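Local coordinates for glycogen synthase (Cyanobacterium sp. CLg1, PDB 6GNF), which belongs to the two-domain glycosyltransferases of the starch and glycogen synthase family and binds adenosine-5'-diphosphate and a glycan, at residues 90-102 with 145-157. Numbering follows the deposited sequence.
Sequences RYFHSYKKGVDHI and AVPLLVPLGAKGS. With SO4 (sulfate ion), chain G.
Asp100 and His93 meet the loop 150-157 on one face of a beta hairpin, strands 85-96 and 99-105 joined by a type I' turn at 96-99, which belongs to the mixed sheet of the starch synthase catalytic domain. One carboxylate oxygen takes two N-H groups. Gly153 N donates to Asp100 OD1 on the syn side, 2.9 Å away and 19° out of the carboxylate plane, with a longer, weak bond to Asp100 OD2; the anti lone pair of Asp100 OD1 goes to His93 NE2, 2.6 Å away and close to the imidazole plane. The CG of His93 stands anti to the backbone N (chi1 -179°), which lays the ring beside Asp100; its other nitrogen, ND1, reaches Pro151 O through a water. With a partner at each ring nitrogen, the imidazole is probably held in this rotation. Two residues on, on the same face of the strand, the Tyr95 ring turns one face to the loop, with Ala154 N 3.7 Å above the ring plane, over its centre, and Gly153 CA close to Tyr95 CE2 obliquely.

Toward the other end the contact turns apolar. Ile102 sends CD1 alongside Val150 CG1 at 3.6 Å, the two side chains running in opposite directions, while its CG1 meets Val146 CG1 in the short helix 146-149. Tyr91 has Val150 CG2 over one ring face and hydrogen-bonds through its hydroxyl to Ala142 O; Val146 CG2 comes obliquely to Tyr91 CE1, at 3.5 Å.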
ATOM      1  N   ARG A  90      19.541  10.318  15.240  1.00 49.87           N
ATOM      2  CA  ARG A  90      18.955  10.258  16.572  1.00 48.63           C
ATOM      3  C   ARG A  90      17.698   9.410  16.461  1.00 47.24           C
ATOM      4  O   ARG A  90      17.159   9.250  15.371  1.00 51.05           O
ATOM      5  CB  ARG A  90      18.590  11.645  17.078  1.00 50.49           C
ATOM      6  CG  ARG A  90      19.769  12.583  17.278  1.00 51.90           C
ATOM      7  CD  ARG A  90      19.322  13.915  17.861  1.00 53.31           C
ATOM      8  NE  ARG A  90      18.355  14.592  16.999  1.00 55.39           N
ATOM      9  CZ  ARG A  90      17.578  15.618  17.366  1.00 57.21           C
ATOM     10  NH1 ARG A  90      17.638  16.116  18.595  1.00 58.37           N
ATOM     11  NH2 ARG A  90      16.727  16.151  16.493  1.00 57.24           N
ATOM     12  N   TYR A  91      17.277   8.810  17.570  1.00 45.65           N
ATOM     13  CA  TYR A  91      16.062   8.012  17.602  1.00 43.96           C
ATOM     14  C   TYR A  91      15.041   8.677  18.507  1.00 43.24           C
ATOM     15  O   TYR A  91      15.338   9.085  19.634  1.00 43.38           O
ATOM     16  CB  TYR A  91      16.344   6.599  18.105  1.00 43.32           C
ATOM     17  CG  TYR A  91      17.268   5.786  17.228  1.00 42.12           C
ATOM     18  CD1 TYR A  91      16.812   5.195  16.052  1.00 42.11           C
ATOM     19  CD2 TYR A  91      18.594   5.570  17.594  1.00 43.21           C
ATOM     20  CE1 TYR A  91      17.654   4.434  15.251  1.00 42.32           C
ATOM     21  CE2 TYR A  91      19.452   4.820  16.796  1.00 42.49           C
ATOM     22  CZ  TYR A  91      18.982   4.249  15.625  1.00 42.32           C
ATOM     23  OH  TYR A  91      19.846   3.488  14.835  1.00 40.68           O
ATOM     24  N   PHE A  92      13.839   8.866  17.973  1.00 43.81           N
ATOM     25  CA  PHE A  92      12.702   9.307  18.758  1.00 44.33           C
ATOM     26  C   PHE A  92      11.795   8.101  18.932  1.00 45.43           C
ATOM     27  O   PHE A  92      11.877   7.147  18.160  1.00 44.00           O
ATOM     28  CB  PHE A  92      11.973  10.453  18.061  1.00 44.40           C
ATOM     29  CG  PHE A  92      12.678  11.774  18.170  1.00 44.17           C
ATOM     30  CD1 PHE A  92      13.889  11.979  17.530  1.00 44.13           C
ATOM     31  CD2 PHE A  92      12.136  12.804  18.908  1.00 45.79           C
ATOM     32  CE1 PHE A  92      14.547  13.191  17.622  1.00 44.85           C
ATOM     33  CE2 PHE A  92      12.780  14.024  19.008  1.00 46.75           C
ATOM     34  CZ  PHE A  92      13.992  14.216  18.366  1.00 46.97           C
ATOM     35  N   HIS A  93      10.922   8.164  19.926  1.00 49.85           N
ATOM     36  CA  HIS A  93      10.177   6.995  20.374  1.00 52.72           C
ATOM     37  C   HIS A  93       8.784   7.394  20.823  1.00 52.02           C
ATOM     38  O   HIS A  93       8.639   8.324  21.595  1.00 53.96           O
ATOM     39  CB  HIS A  93      10.953   6.332  21.520  1.00 55.11           C
ATOM     40  CG  HIS A  93      10.315   5.089  22.058  1.00 60.52           C
ATOM     41  ND1 HIS A  93      10.700   4.521  23.249  1.00 64.85           N
ATOM     42  CD2 HIS A  93       9.320   4.307  21.577  1.00 65.15           C
ATOM     43  CE1 HIS A  93       9.966   3.446  23.483  1.00 65.70           C
ATOM     44  NE2 HIS A  93       9.122   3.295  22.484  1.00 64.49           N
ATOM     45  N   SER A  94       7.770   6.735  20.274  1.00 52.77           N
ATOM     46  CA  SER A  94       6.413   6.830  20.804  1.00 53.32           C
ATOM     47  C   SER A  94       5.857   5.440  21.069  1.00 54.54           C
ATOM     48  O   SER A  94       6.381   4.456  20.549  1.00 53.69           O
ATOM     49  CB  SER A  94       5.487   7.654  19.895  1.00 51.69           C
ATOM     50  OG  SER A  94       5.458   7.187  18.564  1.00 49.97           O
ATOM     51  N   TYR A  95       4.860   5.372  21.949  1.00 59.56           N
ATOM     52  CA  TYR A  95       4.308   4.101  22.394  1.00 62.59           C
ATOM     53  C   TYR A  95       2.803   4.175  22.380  1.00 62.93           C
ATOM     54  O   TYR A  95       2.214   5.092  22.928  1.00 61.69           O
ATOM     55  CB  TYR A  95       4.887   3.718  23.764  1.00 65.21           C
ATOM     56  CG  TYR A  95       4.422   2.371  24.263  1.00 68.68           C
ATOM     57  CD1 TYR A  95       3.199   2.235  24.894  1.00 71.14           C
ATOM     58  CD2 TYR A  95       5.184   1.223  24.062  1.00 71.30           C
ATOM     59  CE1 TYR A  95       2.754   0.999  25.331  1.00 73.94           C
ATOM     60  CE2 TYR A  95       4.754  -0.009  24.516  1.00 73.23           C
ATOM     61  CZ  TYR A  95       3.556  -0.105  25.180  1.00 74.33           C
ATOM     62  OH  TYR A  95       3.062  -1.319  25.597  1.00 73.74           O
ATOM     63  N   LYS A  96       2.168   3.280  21.630  1.00 64.23           N
ATOM     64  CA  LYS A  96       0.726   3.350  21.443  1.00 68.32           C
ATOM     65  C   LYS A  96       0.100   1.977  21.195  1.00 65.14           C
ATOM     66  O   LYS A  96       0.515   1.263  20.276  1.00 59.28           O
ATOM     67  CB  LYS A  96       0.414   4.276  20.270  1.00 71.61           C
ATOM     68  CG  LYS A  96      -0.899   5.025  20.406  1.00 79.45           C
ATOM     69  CD  LYS A  96      -1.152   5.914  19.197  1.00 83.05           C
ATOM     70  CE  LYS A  96      -1.648   5.114  18.001  1.00 87.11           C
ATOM     71  NZ  LYS A  96      -0.917   5.457  16.752  1.00 90.62           N
ATOM     72  N   LYS A  97      -0.961   1.678  21.948  1.00 66.96           N
ATOM     73  CA  LYS A  97      -1.683   0.417  21.831  1.00 66.53           C
ATOM     74  C   LYS A  97      -0.747  -0.785  21.806  1.00 61.78           C
ATOM     75  O   LYS A  97      -0.834  -1.618  20.890  1.00 58.26           O
ATOM     76  CB  LYS A  97      -2.536   0.422  20.566  1.00 70.62           C
ATOM     77  CG  LYS A  97      -3.705   1.384  20.605  1.00 78.97           C
ATOM     78  CD  LYS A  97      -4.307   1.493  19.221  1.00 84.80           C
ATOM     79  CE  LYS A  97      -5.784   1.846  19.260  1.00 91.28           C
ATOM     80  NZ  LYS A  97      -6.034   3.163  19.900  1.00 98.34           N
ATOM     81  N   GLY A  98       0.180  -0.817  22.760  1.00 59.83           N
ATOM     82  CA  GLY A  98       1.086  -1.933  22.921  1.00 58.99           C
ATOM     83  C   GLY A  98       2.190  -2.043  21.893  1.00 58.29           C
ATOM     84  O   GLY A  98       2.872  -3.059  21.862  1.00 60.43           O
ATOM     85  N   VAL A  99       2.344  -1.042  21.019  1.00 55.67           N
ATOM     86  CA  VAL A  99       3.388  -1.057  19.990  1.00 52.45           C
ATOM     87  C   VAL A  99       4.339   0.134  20.142  1.00 51.68           C
ATOM     88  O   VAL A  99       3.882   1.278  20.301  1.00 48.85           O
ATOM     89  CB  VAL A  99       2.791  -1.002  18.565  1.00 52.15           C
ATOM     90  CG1 VAL A  99       3.887  -1.111  17.517  1.00 49.78           C
ATOM     91  CG2 VAL A  99       1.766  -2.113  18.360  1.00 53.69           C
ATOM     92  N   ASP A 100       5.643  -0.145  20.053  1.00 49.86           N
ATOM     93  CA  ASP A 100       6.680   0.884  20.041  1.00 50.19           C
ATOM     94  C   ASP A 100       6.909   1.379  18.624  1.00 49.72           C
ATOM     95  O   ASP A 100       7.156   0.595  17.715  1.00 48.69           O
ATOM     96  CB  ASP A 100       8.000   0.330  20.571  1.00 50.36           C
ATOM     97  CG  ASP A 100       7.921  -0.036  22.035  1.00 52.17           C
ATOM     98  OD1 ASP A 100       8.111   0.880  22.876  1.00 52.96           O
ATOM     99  OD2 ASP A 100       7.616  -1.190  22.393  1.00 51.87           O
ATOM    100  N   HIS A 101       6.857   2.694  18.445  1.00 50.40           N
ATOM    101  CA  HIS A 101       7.180   3.305  17.166  1.00 49.48           C
ATOM    102  C   HIS A 101       8.467   4.071  17.350  1.00 48.71           C
ATOM    103  O   HIS A 101       8.570   4.945  18.211  1.00 50.11           O
ATOM    104  CB  HIS A 101       6.058   4.233  16.723  1.00 50.19           C
ATOM    105  CG  HIS A 101       4.734   3.551  16.639  1.00 50.91           C
ATOM    106  ND1 HIS A 101       4.487   2.519  15.760  1.00 51.78           N
ATOM    107  CD2 HIS A 101       3.593   3.734  17.336  1.00 54.03           C
ATOM    108  CE1 HIS A 101       3.242   2.106  15.914  1.00 52.61           C
ATOM    109  NE2 HIS A 101       2.678   2.825  16.864  1.00 52.98           N
ATOM    110  N   ILE A 102       9.492   3.642  16.627  1.00 47.24           N
ATOM    111  CA  ILE A 102      10.790   4.273  16.669  1.00 46.72           C
ATOM    112  C   ILE A 102      10.945   5.080  15.393  1.00 45.71           C
ATOM    113  O   ILE A 102      10.697   4.581  14.291  1.00 45.52           O
ATOM    114  CB  ILE A 102      11.919   3.226  16.730  1.00 49.03           C
ATOM    115  CG1 ILE A 102      11.654   2.186  17.832  1.00 48.43           C
ATOM    116  CG2 ILE A 102      13.269   3.905  16.906  1.00 48.04           C
ATOM    117  CD1 ILE A 102      11.406   2.776  19.184  1.00 53.01           C
ATOM    118  N   ALA A 145      20.144  -1.165  14.310  1.00 40.52           N
ATOM    119  CA  ALA A 145      20.634  -0.854  15.649  1.00 42.18           C
ATOM    120  C   ALA A 145      19.521  -0.770  16.689  1.00 42.59           C
ATOM    121  O   ALA A 145      19.778  -0.841  17.891  1.00 46.12           O
ATOM    122  CB  ALA A 145      21.439   0.440  15.626  1.00 41.88           C
ATOM    123  N   VAL A 146      18.277  -0.653  16.244  1.00 42.71           N
ATOM    124  CA  VAL A 146      17.175  -0.362  17.168  1.00 42.35           C
ATOM    125  C   VAL A 146      16.944  -1.477  18.197  1.00 42.84           C
ATOM    126  O   VAL A 146      16.783  -1.162  19.389  1.00 41.68           O
ATOM    127  CB  VAL A 146      15.879   0.007  16.417  1.00 43.15           C
ATOM    128  CG1 VAL A 146      14.664  -0.043  17.334  1.00 43.85           C
ATOM    129  CG2 VAL A 146      16.017   1.395  15.814  1.00 43.89           C
ATOM    130  N   PRO A 147      16.918  -2.751  17.754  1.00 41.38           N
ATOM    131  CA  PRO A 147      16.771  -3.823  18.742  1.00 43.26           C
ATOM    132  C   PRO A 147      17.906  -3.905  19.771  1.00 45.75           C
ATOM    133  O   PRO A 147      17.700  -4.460  20.852  1.00 46.15           O
ATOM    134  CB  PRO A 147      16.734  -5.090  17.886  1.00 42.97           C
ATOM    135  CG  PRO A 147      16.188  -4.623  16.577  1.00 41.31           C
ATOM    136  CD  PRO A 147      16.833  -3.274  16.383  1.00 41.35           C
ATOM    137  N   LEU A 148      19.061  -3.316  19.475  1.00 44.41           N
ATOM    138  CA  LEU A 148      20.193  -3.365  20.399  1.00 47.32           C
ATOM    139  C   LEU A 148      20.243  -2.170  21.346  1.00 47.29           C
ATOM    140  O   LEU A 148      20.799  -2.278  22.434  1.00 47.23           O
ATOM    141  CB  LEU A 148      21.507  -3.441  19.619  1.00 48.31           C
ATOM    142  CG  LEU A 148      21.627  -4.562  18.581  1.00 49.25           C
ATOM    143  CD1 LEU A 148      22.929  -4.416  17.803  1.00 51.15           C
ATOM    144  CD2 LEU A 148      21.553  -5.924  19.243  1.00 49.25           C
ATOM    145  N   LEU A 149      19.643  -1.044  20.951  1.00 46.27           N
ATOM    146  CA  LEU A 149      19.874   0.240  21.628  1.00 46.13           C
ATOM    147  C   LEU A 149      18.668   0.851  22.320  1.00 45.73           C
ATOM    148  O   LEU A 149      18.798   1.444  23.399  1.00 45.64           O
ATOM    149  CB  LEU A 149      20.391   1.263  20.612  1.00 46.47           C
ATOM    150  CG  LEU A 149      21.807   1.141  20.060  1.00 46.92           C
ATOM    151  CD1 LEU A 149      22.098   2.255  19.062  1.00 47.38           C
ATOM    152  CD2 LEU A 149      22.856   1.076  21.153  1.00 48.30           C
ATOM    153  N   VAL A 150      17.489   0.703  21.732  1.00 46.10           N
ATOM    154  CA  VAL A 150      16.327   1.478  22.169  1.00 46.52           C
ATOM    155  C   VAL A 150      15.460   0.714  23.185  1.00 48.53           C
ATOM    156  O   VAL A 150      14.815  -0.274  22.839  1.00 49.36           O
ATOM    157  CB  VAL A 150      15.465   1.898  20.960  1.00 46.64           C
ATOM    158  CG1 VAL A 150      14.268   2.719  21.401  1.00 47.15           C
ATOM    159  CG2 VAL A 150      16.298   2.700  19.961  1.00 47.01           C
ATOM    160  N   PRO A 151      15.373   1.214  24.433  1.00 49.56           N
ATOM    161  CA  PRO A 151      14.526   0.538  25.408  1.00 51.98           C
ATOM    162  C   PRO A 151      13.050   0.724  25.083  1.00 54.53           C
ATOM    163  O   PRO A 151      12.585   1.843  24.845  1.00 56.34           O
ATOM    164  CB  PRO A 151      14.866   1.230  26.727  1.00 53.40           C
ATOM    165  CG  PRO A 151      15.371   2.574  26.334  1.00 53.37           C
ATOM    166  CD  PRO A 151      16.028   2.407  24.997  1.00 51.86           C
ATOM    167  N   LEU A 152      12.304  -0.367  25.136  1.00 55.38           N
ATOM    168  CA  LEU A 152      10.939  -0.399  24.649  1.00 57.32           C
ATOM    169  C   LEU A 152       9.948  -0.379  25.801  1.00 60.40           C
ATOM    170  O   LEU A 152      10.313  -0.372  26.972  1.00 60.07           O
ATOM    171  CB  LEU A 152      10.730  -1.652  23.791  1.00 55.15           C
ATOM    172  CG  LEU A 152      11.652  -1.811  22.594  1.00 53.92           C
ATOM    173  CD1 LEU A 152      11.365  -3.107  21.863  1.00 53.51           C
ATOM    174  CD2 LEU A 152      11.538  -0.631  21.631  1.00 54.70           C
ATOM    175  N   GLY A 153       8.675  -0.318  25.450  1.00 67.23           N
ATOM    176  CA  GLY A 153       7.599  -0.300  26.423  1.00 72.60           C
ATOM    177  C   GLY A 153       7.260   1.116  26.837  1.00 79.15           C
ATOM    178  O   GLY A 153       7.873   2.083  26.363  1.00 75.88           O
ATOM    179  N   ALA A 154       6.264   1.229  27.712  1.00 91.33           N
ATOM    180  CA  ALA A 154       5.884   2.507  28.288  1.00 98.43           C
ATOM    181  C   ALA A 154       7.120   3.168  28.907  1.00103.66           C
ATOM    182  O   ALA A 154       7.673   2.688  29.902  1.00103.67           O
ATOM    183  CB  ALA A 154       4.793   2.316  29.332  1.00 99.44           C
ATOM    184  N   LYS A 155       7.517   4.299  28.324  1.00106.79           N
ATOM    185  CA  LYS A 155       8.677   5.075  28.776  1.00111.48           C
ATOM    186  C   LYS A 155       9.969   4.256  28.875  1.00108.82           C
ATOM    187  O   LYS A 155      10.758   4.433  29.812  1.00109.29           O
ATOM    188  CB  LYS A 155       8.363   5.751  30.107  1.00119.42           C
ATOM    189  CG  LYS A 155       7.155   6.654  29.988  1.00125.54           C
ATOM    190  CD  LYS A 155       6.730   7.245  31.317  1.00131.01           C
ATOM    191  CE  LYS A 155       5.374   7.927  31.178  1.00132.60           C
ATOM    192  NZ  LYS A 155       5.374   8.983  30.127  1.00134.03           N
ATOM    193  N   GLY A 156      10.157   3.334  27.933  1.00101.04           N
ATOM    194  CA  GLY A 156      11.393   2.557  27.849  1.00 94.09           C
ATOM    195  C   GLY A 156      11.700   1.718  29.086  1.00 87.84           C
ATOM    196  O   GLY A 156      12.854   1.462  29.416  1.00 79.84           O
ATOM    197  N   SER A 157      10.660   1.295  29.790  1.00 86.95           N
ATOM    198  CA  SER A 157      10.850   0.508  31.015  1.00 87.06           C
ATOM    199  C   SER A 157      11.192  -0.975  30.793  1.00 85.09           C
ATOM    200  O   SER A 157      11.564  -1.672  31.737  1.00 82.02           O
ATOM    201  CB  SER A 157       9.596   0.585  31.876  1.00 91.64           C
ATOM    202  OG  SER A 157       9.756  -0.112  33.098  1.00 91.71           O
TER
HETATM  203  S   SO4 G 603      13.783  18.596  17.342  1.00 88.15           S
HETATM  204  O1  SO4 G 603      15.072  18.241  17.991  1.00 82.30           O
HETATM  205  O2  SO4 G 603      13.771  18.230  15.903  1.00 84.06           O
HETATM  206  O3  SO4 G 603      13.606  20.060  17.452  1.00 94.98           O
HETATM  207  O4  SO4 G 603      12.670  17.908  18.035  1.00 86.02           O
HETATM  208  O   HOH W   1      13.230   4.726  24.466  1.00 59.09           O